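Local coordinates for N-carbamoylsarcosine amidase related protein (Thermoplasma acidophilum, PDB 3EEF), which binds a zinc ion and probably hydrolyses N-carbamoylsarcosine or related amides, as a member of the isochorismatase-like hydrolase family, at residues I104-G109 and R134-I139; D130-N135 and R159-T164. One frame throughout, in Å; residues are numbered along the deposited sequence.

Contact 1 (I104-G109 and R134-I139)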
loop_
_atom_site.group_PDB
_atom_site.type_symbol
_atom_site.label_atom_id
_atom_site.label_comp_id
_atom_site.label_asym_id
_atom_site.label_seq_id
_atom_site.Cartn_x
_atom_site.Cartn_y
_atom_site.Cartn_z
ATOM N N ILE A 104 -5.717 6.366 10.772
ATOM C CA ILE A 104 -6.571 6.786 11.871
ATOM C C ILE A 104 -6.499 5.759 12.992
ATOM O O ILE A 104 -6.434 6.129 14.182
ATOM C CB ILE A 104 -8.021 6.877 11.446
ATOM C CG1 ILE A 104 -8.200 8.005 10.453
ATOM C CG2 ILE A 104 -8.964 7.102 12.660
ATOM C CD1 ILE A 104 -9.485 7.843 9.605
ATOM N N LEU A 105 -6.540 4.476 12.598
ATOM C CA LEU A 105 -6.431 3.374 13.558
ATOM C C LEU A 105 -5.071 3.396 14.263
ATOM O O LEU A 105 -4.967 3.180 15.452
ATOM C CB LEU A 105 -6.625 2.034 12.842
ATOM C CG LEU A 105 -7.949 1.790 12.111
ATOM C CD1 LEU A 105 -7.973 0.368 11.458
ATOM C CD2 LEU A 105 -9.082 1.994 13.069
ATOM N N ARG A 106 -4.006 3.621 13.509
ATOM C CA ARG A 106 -2.701 3.660 14.142
ATOM C C ARG A 106 -2.558 4.891 15.025
ATOM O O ARG A 106 -1.993 4.786 16.100
ATOM C CB ARG A 106 -1.586 3.636 13.130
ATOM C CG ARG A 106 -1.460 2.299 12.443
ATOM C CD ARG A 106 -0.027 2.002 12.161
ATOM N NE ARG A 106 0.166 1.552 10.799
ATOM C CZ ARG A 106 1.319 1.110 10.330
ATOM N NH1 ARG A 106 2.380 1.058 11.123
ATOM N NH2 ARG A 106 1.398 0.719 9.077
ATOM N N ALA A 107 -3.077 6.039 14.588
ATOM C CA ALA A 107 -2.931 7.276 15.377
ATOM C C ALA A 107 -3.658 7.178 16.718
ATOM O O ALA A 107 -3.312 7.869 17.665
ATOM C CB ALA A 107 -3.432 8.490 14.611
ATOM N N ASN A 108 -4.696 6.358 16.784
ATOM C CA ASN A 108 -5.448 6.212 18.035
ATOM C C ASN A 108 -5.047 4.891 18.744
ATOM O O ASN A 108 -5.769 4.394 19.573
ATOM C CB ASN A 108 -6.969 6.316 17.782
ATOM C CG ASN A 108 -7.433 7.729 17.265
ATOM O OD1 ASN A 108 -7.958 8.553 18.024
ATOM N ND2 ASN A 108 -7.275 7.976 15.977
ATOM N N GLY A 109 -3.871 4.345 18.412
ATOM C CA GLY A 109 -3.312 3.165 19.091
ATOM C C GLY A 109 -4.120 1.874 19.011
ATOM O O GLY A 109 -3.931 0.971 19.844
ATOM N N ARG A 134 -3.030 -6.423 8.332
ATOM C CA ARG A 134 -2.423 -5.361 9.115
ATOM C C ARG A 134 -2.443 -5.670 10.630
ATOM O O ARG A 134 -2.312 -4.761 11.433
ATOM C CB ARG A 134 -3.175 -4.054 8.841
ATOM C CG ARG A 134 -2.895 -3.478 7.488
ATOM C CD ARG A 134 -3.984 -2.548 7.019
ATOM N NE ARG A 134 -3.653 -2.105 5.683
ATOM C CZ ARG A 134 -3.871 -2.788 4.570
ATOM N NH1 ARG A 134 -4.475 -3.971 4.588
ATOM N NH2 ARG A 134 -3.459 -2.282 3.418
ATOM N N ASN A 135 -2.647 -6.935 11.009
ATOM C CA ASN A 135 -2.465 -7.395 12.388
ATOM C C ASN A 135 -3.442 -6.835 13.427
ATOM O O ASN A 135 -3.151 -6.858 14.617
ATOM C CB ASN A 135 -1.014 -7.113 12.844
ATOM C CG ASN A 135 -0.495 -8.116 13.898
ATOM O OD1 ASN A 135 -0.729 -9.334 13.812
ATOM N ND2 ASN A 135 0.244 -7.595 14.883
ATOM N N TYR A 136 -4.591 -6.344 12.990
ATOM C CA TYR A 136 -5.709 -6.067 13.880
ATOM C C TYR A 136 -6.414 -7.356 14.279
ATOM O O TYR A 136 -6.445 -8.320 13.505
ATOM C CB TYR A 136 -6.722 -5.147 13.195
ATOM C CG TYR A 136 -6.136 -3.802 12.891
ATOM C CD1 TYR A 136 -5.984 -2.858 13.901
ATOM C CD2 TYR A 136 -5.664 -3.497 11.629
ATOM C CE1 TYR A 136 -5.411 -1.631 13.653
ATOM C CE2 TYR A 136 -5.061 -2.266 11.369
ATOM C CZ TYR A 136 -4.947 -1.339 12.384
ATOM O OH TYR A 136 -4.370 -0.120 12.151
ATOM N N ARG A 137 -6.984 -7.378 15.480
ATOM C CA ARG A 137 -8.003 -8.392 15.814
ATOM C C ARG A 137 -9.335 -7.900 15.292
ATOM O O ARG A 137 -9.535 -6.689 15.097
ATOM C CB ARG A 137 -8.112 -8.646 17.317
ATOM C CG ARG A 137 -6.845 -9.214 17.959
ATOM C CD ARG A 137 -6.536 -10.664 17.519
ATOM N NE ARG A 137 -7.677 -11.585 17.667
ATOM C CZ ARG A 137 -8.220 -11.995 18.831
ATOM N NH1 ARG A 137 -7.747 -11.569 20.005
ATOM N NH2 ARG A 137 -9.255 -12.851 18.824
ATOM N N ILE A 138 -10.247 -8.851 15.054
ATOM C CA ILE A 138 -11.490 -8.556 14.381
ATOM C C ILE A 138 -12.711 -9.033 15.155
ATOM O O ILE A 138 -12.764 -10.184 15.583
ATOM C CB ILE A 138 -11.537 -9.202 12.978
ATOM C CG1 ILE A 138 -10.352 -8.701 12.103
ATOM C CG2 ILE A 138 -12.911 -8.901 12.310
ATOM C CD1 ILE A 138 -9.963 -9.584 10.860
ATOM N N ILE A 139 -13.703 -8.151 15.279
ATOM C CA ILE A 139 -14.980 -8.462 15.864
ATOM C C ILE A 139 -16.019 -8.014 14.869
ATOM O O ILE A 139 -15.882 -6.943 14.276
ATOM C CB ILE A 139 -15.193 -7.666 17.205
ATOM C CG1 ILE A 139 -14.137 -8.091 18.242
ATOM C CG2 ILE A 139 -16.630 -7.830 17.750
ATOM C CD1 ILE A 139 -14.193 -7.280 19.553
#
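Leu105 and Tyr136 carry this small buried contact, and Arg106 adds a smaller touch through its CG. The main interaction is CH-pi. Leu105 CD1 lies over one face of the Tyr136 ring, 4.0 Å from the ring centroid and 26° off the ring normal. It is shifted toward the rim, so its closest ring atom is Tyr136 CZ, at 3.6 Å. The Tyr136 chi1 of -64° sets CG anti to the carbonyl carbon and sends the phenol across to the helix.

The van der Waals contacts gather at the phenol oxygen. Leu105 CB comes within 3.2 Å of Tyr136 OH, so the packing is tight here. Arg106 CG touches the same Tyr136 OH at 3.8 Å, and its side chain crosses that of Tyr136 at about a right angle.

The polar groups find their partners elsewhere. Tyr136 OH is hydrogen-bonded to Asp102, one turn earlier in the helix, and Arg106 NE forms a salt bridge with that same aspartate. Arg106 NH2 pairs with Asp102 of the second subunit, which places the contact at a subunit interface. Replacing Tyr136 by an alanine would probably leave a gap beside Leu105 CD1 and deprive Asp102 of its phenol partner.

The helix carrying Leu105 has its own fastenings. Asn108 ND2 donates to Ile104 O at 2.7 Å, in a nearly straight bond of 168°. Asn108 N reaches that same Ile104 O at 3.1 Å. Gly109, with positive phi, then ends the helix in a Schellman motif.

Leu105 also packs on Val113 of strand 112-116, to which Arg137 and Ile139 make backbone hydrogen bonds. Leu105 and Tyr136 thus join helix 101-107 to the turn that leads from helix 123-133 into strand 137-141, beside strand 112-116.

Contact 2 (D130-N135 and R159-T164)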
loop_
_atom_site.group_PDB
_atom_site.type_symbol
_atom_site.label_atom_id
_atom_site.label_comp_id
_atom_site.label_asym_id
_atom_site.label_seq_id
_atom_site.Cartn_x
_atom_site.Cartn_y
_atom_site.Cartn_z
ATOM N N ASP A 130 -8.354 -7.109 5.012
ATOM C CA ASP A 130 -7.269 -6.123 5.108
ATOM C C ASP A 130 -6.840 -5.835 6.535
ATOM O O ASP A 130 -5.681 -5.514 6.761
ATOM C CB ASP A 130 -7.659 -4.825 4.438
ATOM C CG ASP A 130 -7.345 -4.815 2.946
ATOM O OD1 ASP A 130 -6.440 -5.573 2.522
ATOM O OD2 ASP A 130 -8.002 -4.037 2.209
ATOM N N ALA A 131 -7.797 -5.879 7.469
ATOM C CA ALA A 131 -7.563 -5.706 8.905
ATOM C C ALA A 131 -6.608 -6.771 9.392
ATOM O O ALA A 131 -5.636 -6.482 10.083
ATOM C CB ALA A 131 -8.903 -5.829 9.655
ATOM N N LEU A 132 -6.886 -8.017 8.992
ATOM C CA LEU A 132 -6.036 -9.156 9.295
ATOM C C LEU A 132 -4.614 -9.004 8.812
ATOM O O LEU A 132 -3.691 -9.177 9.565
ATOM C CB LEU A 132 -6.611 -10.426 8.696
ATOM C CG LEU A 132 -5.877 -11.686 9.184
ATOM C CD1 LEU A 132 -6.001 -11.808 10.717
ATOM C CD2 LEU A 132 -6.442 -12.888 8.511
ATOM N N TYR A 133 -4.430 -8.712 7.535
ATOM C CA TYR A 133 -3.097 -8.452 6.989
ATOM C C TYR A 133 -2.317 -7.417 7.829
ATOM O O TYR A 133 -1.099 -7.491 7.978
ATOM C CB TYR A 133 -3.201 -7.901 5.581
ATOM C CG TYR A 133 -3.949 -8.736 4.536
ATOM C CD1 TYR A 133 -4.442 -10.006 4.814
ATOM C CD2 TYR A 133 -4.107 -8.248 3.246
ATOM C CE1 TYR A 133 -5.090 -10.743 3.854
ATOM C CE2 TYR A 133 -4.747 -8.984 2.271
ATOM C CZ TYR A 133 -5.237 -10.226 2.585
ATOM O OH TYR A 133 -5.895 -10.958 1.644
ATOM N N ARG A 134 -3.030 -6.423 8.332
ATOM C CA ARG A 134 -2.423 -5.361 9.115
ATOM C C ARG A 134 -2.443 -5.670 10.630
ATOM O O ARG A 134 -2.312 -4.761 11.433
ATOM C CB ARG A 134 -3.175 -4.054 8.841
ATOM C CG ARG A 134 -2.895 -3.478 7.488
ATOM C CD ARG A 134 -3.984 -2.548 7.019
ATOM N NE ARG A 134 -3.653 -2.105 5.683
ATOM C CZ ARG A 134 -3.871 -2.788 4.570
ATOM N NH1 ARG A 134 -4.475 -3.971 4.588
ATOM N NH2 ARG A 134 -3.459 -2.282 3.418
ATOM N N ASN A 135 -2.647 -6.935 11.009
ATOM C CA ASN A 135 -2.465 -7.395 12.388
ATOM C C ASN A 135 -3.442 -6.835 13.427
ATOM O O ASN A 135 -3.151 -6.858 14.617
ATOM C CB ASN A 135 -1.014 -7.113 12.844
ATOM C CG ASN A 135 -0.495 -8.116 13.898
ATOM O OD1 ASN A 135 -0.729 -9.334 13.812
ATOM N ND2 ASN A 135 0.244 -7.595 14.883
ATOM N N ARG A 159 -13.695 -18.808 10.631
ATOM C CA ARG A 159 -12.696 -19.774 10.176
ATOM C C ARG A 159 -11.525 -19.112 9.412
ATOM O O ARG A 159 -10.383 -19.571 9.498
ATOM C CB ARG A 159 -13.351 -20.853 9.329
ATOM N N VAL A 160 -11.807 -18.043 8.665
ATOM C CA VAL A 160 -10.807 -17.460 7.780
ATOM C C VAL A 160 -10.126 -16.176 8.309
ATOM O O VAL A 160 -8.946 -15.927 8.038
ATOM C CB VAL A 160 -11.388 -17.188 6.397
ATOM C CG1 VAL A 160 -10.265 -16.576 5.478
ATOM C CG2 VAL A 160 -11.990 -18.487 5.838
ATOM N N TYR A 161 -10.850 -15.367 9.057
ATOM C CA TYR A 161 -10.273 -14.169 9.646
ATOM C C TYR A 161 -10.132 -14.242 11.164
ATOM O O TYR A 161 -9.846 -13.219 11.787
ATOM C CB TYR A 161 -11.129 -12.945 9.269
ATOM C CG TYR A 161 -11.318 -12.819 7.792
ATOM C CD1 TYR A 161 -10.220 -12.842 6.922
ATOM C CD2 TYR A 161 -12.573 -12.710 7.245
ATOM C CE1 TYR A 161 -10.386 -12.758 5.567
ATOM C CE2 TYR A 161 -12.750 -12.612 5.855
ATOM C CZ TYR A 161 -11.663 -12.636 5.040
ATOM O OH TYR A 161 -11.832 -12.557 3.691
ATOM N N GLY A 162 -10.358 -15.421 11.758
ATOM C CA GLY A 162 -10.347 -15.589 13.207
ATOM C C GLY A 162 -11.233 -14.614 13.949
ATOM O O GLY A 162 -10.990 -14.330 15.119
ATOM N N ALA A 163 -12.269 -14.092 13.286
ATOM C CA ALA A 163 -13.151 -13.078 13.897
ATOM C C ALA A 163 -13.940 -13.674 15.034
ATOM O O ALA A 163 -14.300 -14.865 14.996
ATOM C CB ALA A 163 -14.124 -12.484 12.887
ATOM N N THR A 164 -14.203 -12.862 16.058
ATOM C CA THR A 164 -15.164 -13.248 17.063
ATOM C C THR A 164 -16.451 -12.493 16.758
ATOM O O THR A 164 -16.426 -11.289 16.489
ATOM C CB THR A 164 -14.692 -12.912 18.470
ATOM O OG1 THR A 164 -14.626 -11.494 18.595
ATOM C CG2 THR A 164 -13.326 -13.491 18.755
#
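Two helices that flank the central parallel sheet, 123-133 and 153-161, meet near their C-terminal ends through Leu132 and Tyr161. A single methyl group makes the contact. Leu132 CD2 sits at the edge of the Tyr161 ring, near its plane, and is 4.1 Å from Tyr161 CD1. The same Leu132 CD2 lies 4.0 Å from Val160 O. With CG opposite the backbone N (chi1 -171°), Leu132 extends toward the neighbouring helix, and its side chain meets that of Tyr161 at a slant. Val160 CG1 lies over one face of the Tyr161 ring, displaced toward its rim. Leucine thus borders the ring edge while valine covers part of a face.

The polar atoms here turn to the fourth subunit. Tyr161 OH is hydrogen-bonded to His126 of that subunit and Val160 O to its Tyr93, on which Leu132 packs as well.

The end of helix 123-133 is tied down by Arg134. Its NH1 donates to Asp130 O at 2.9 Å, with the oxygen in the guanidinium plane. Arg134 N reaches Asp130 O at 3.2 Å from the opposite face of the carbonyl plane, so one residue grips this oxygen twice. Arg134 NH1 also forms a salt bridge to Asp130 OD1, at 3.3 Å. Asp130 OD2 is held by Ser94.

Asn135, with positive phi, closes the helix in a Schellman motif in which Asn135 N bonds to Leu132 O at 2.9 Å. Gly162, also with positive phi, follows the other helix. Ala131 and Tyr161 both pack on Ile138 of strand 137-141. Helices lying side by side over a parallel sheet in this way are characteristic of the alpha/beta fold of the isochorismatase family.

After the first three strands of the sheet, the main elements are helix 101-107, strand 112-116, helix 123-133, strand 137-141, helix 153-161 and strand 164-166. Contact 1 closes a loop of 24 residues between its segments, and contact 2 one of 23. The loops interlock: contact 2 begins at Asp130, before contact 1 ends at Ile139, and the two share Arg134 and Asn135. Tyr136 N probably bonds to Ala131 O (3.1 Å), and Thr164 N to Ile138 O (3.1 Å), which pairs strands 137-141 and 164-166. Contact 1 ties helix 101-107 to the turn after helix 123-133; contact 2 ties that helix's last turn to the end of helix 153-161. Both reach the second subunit.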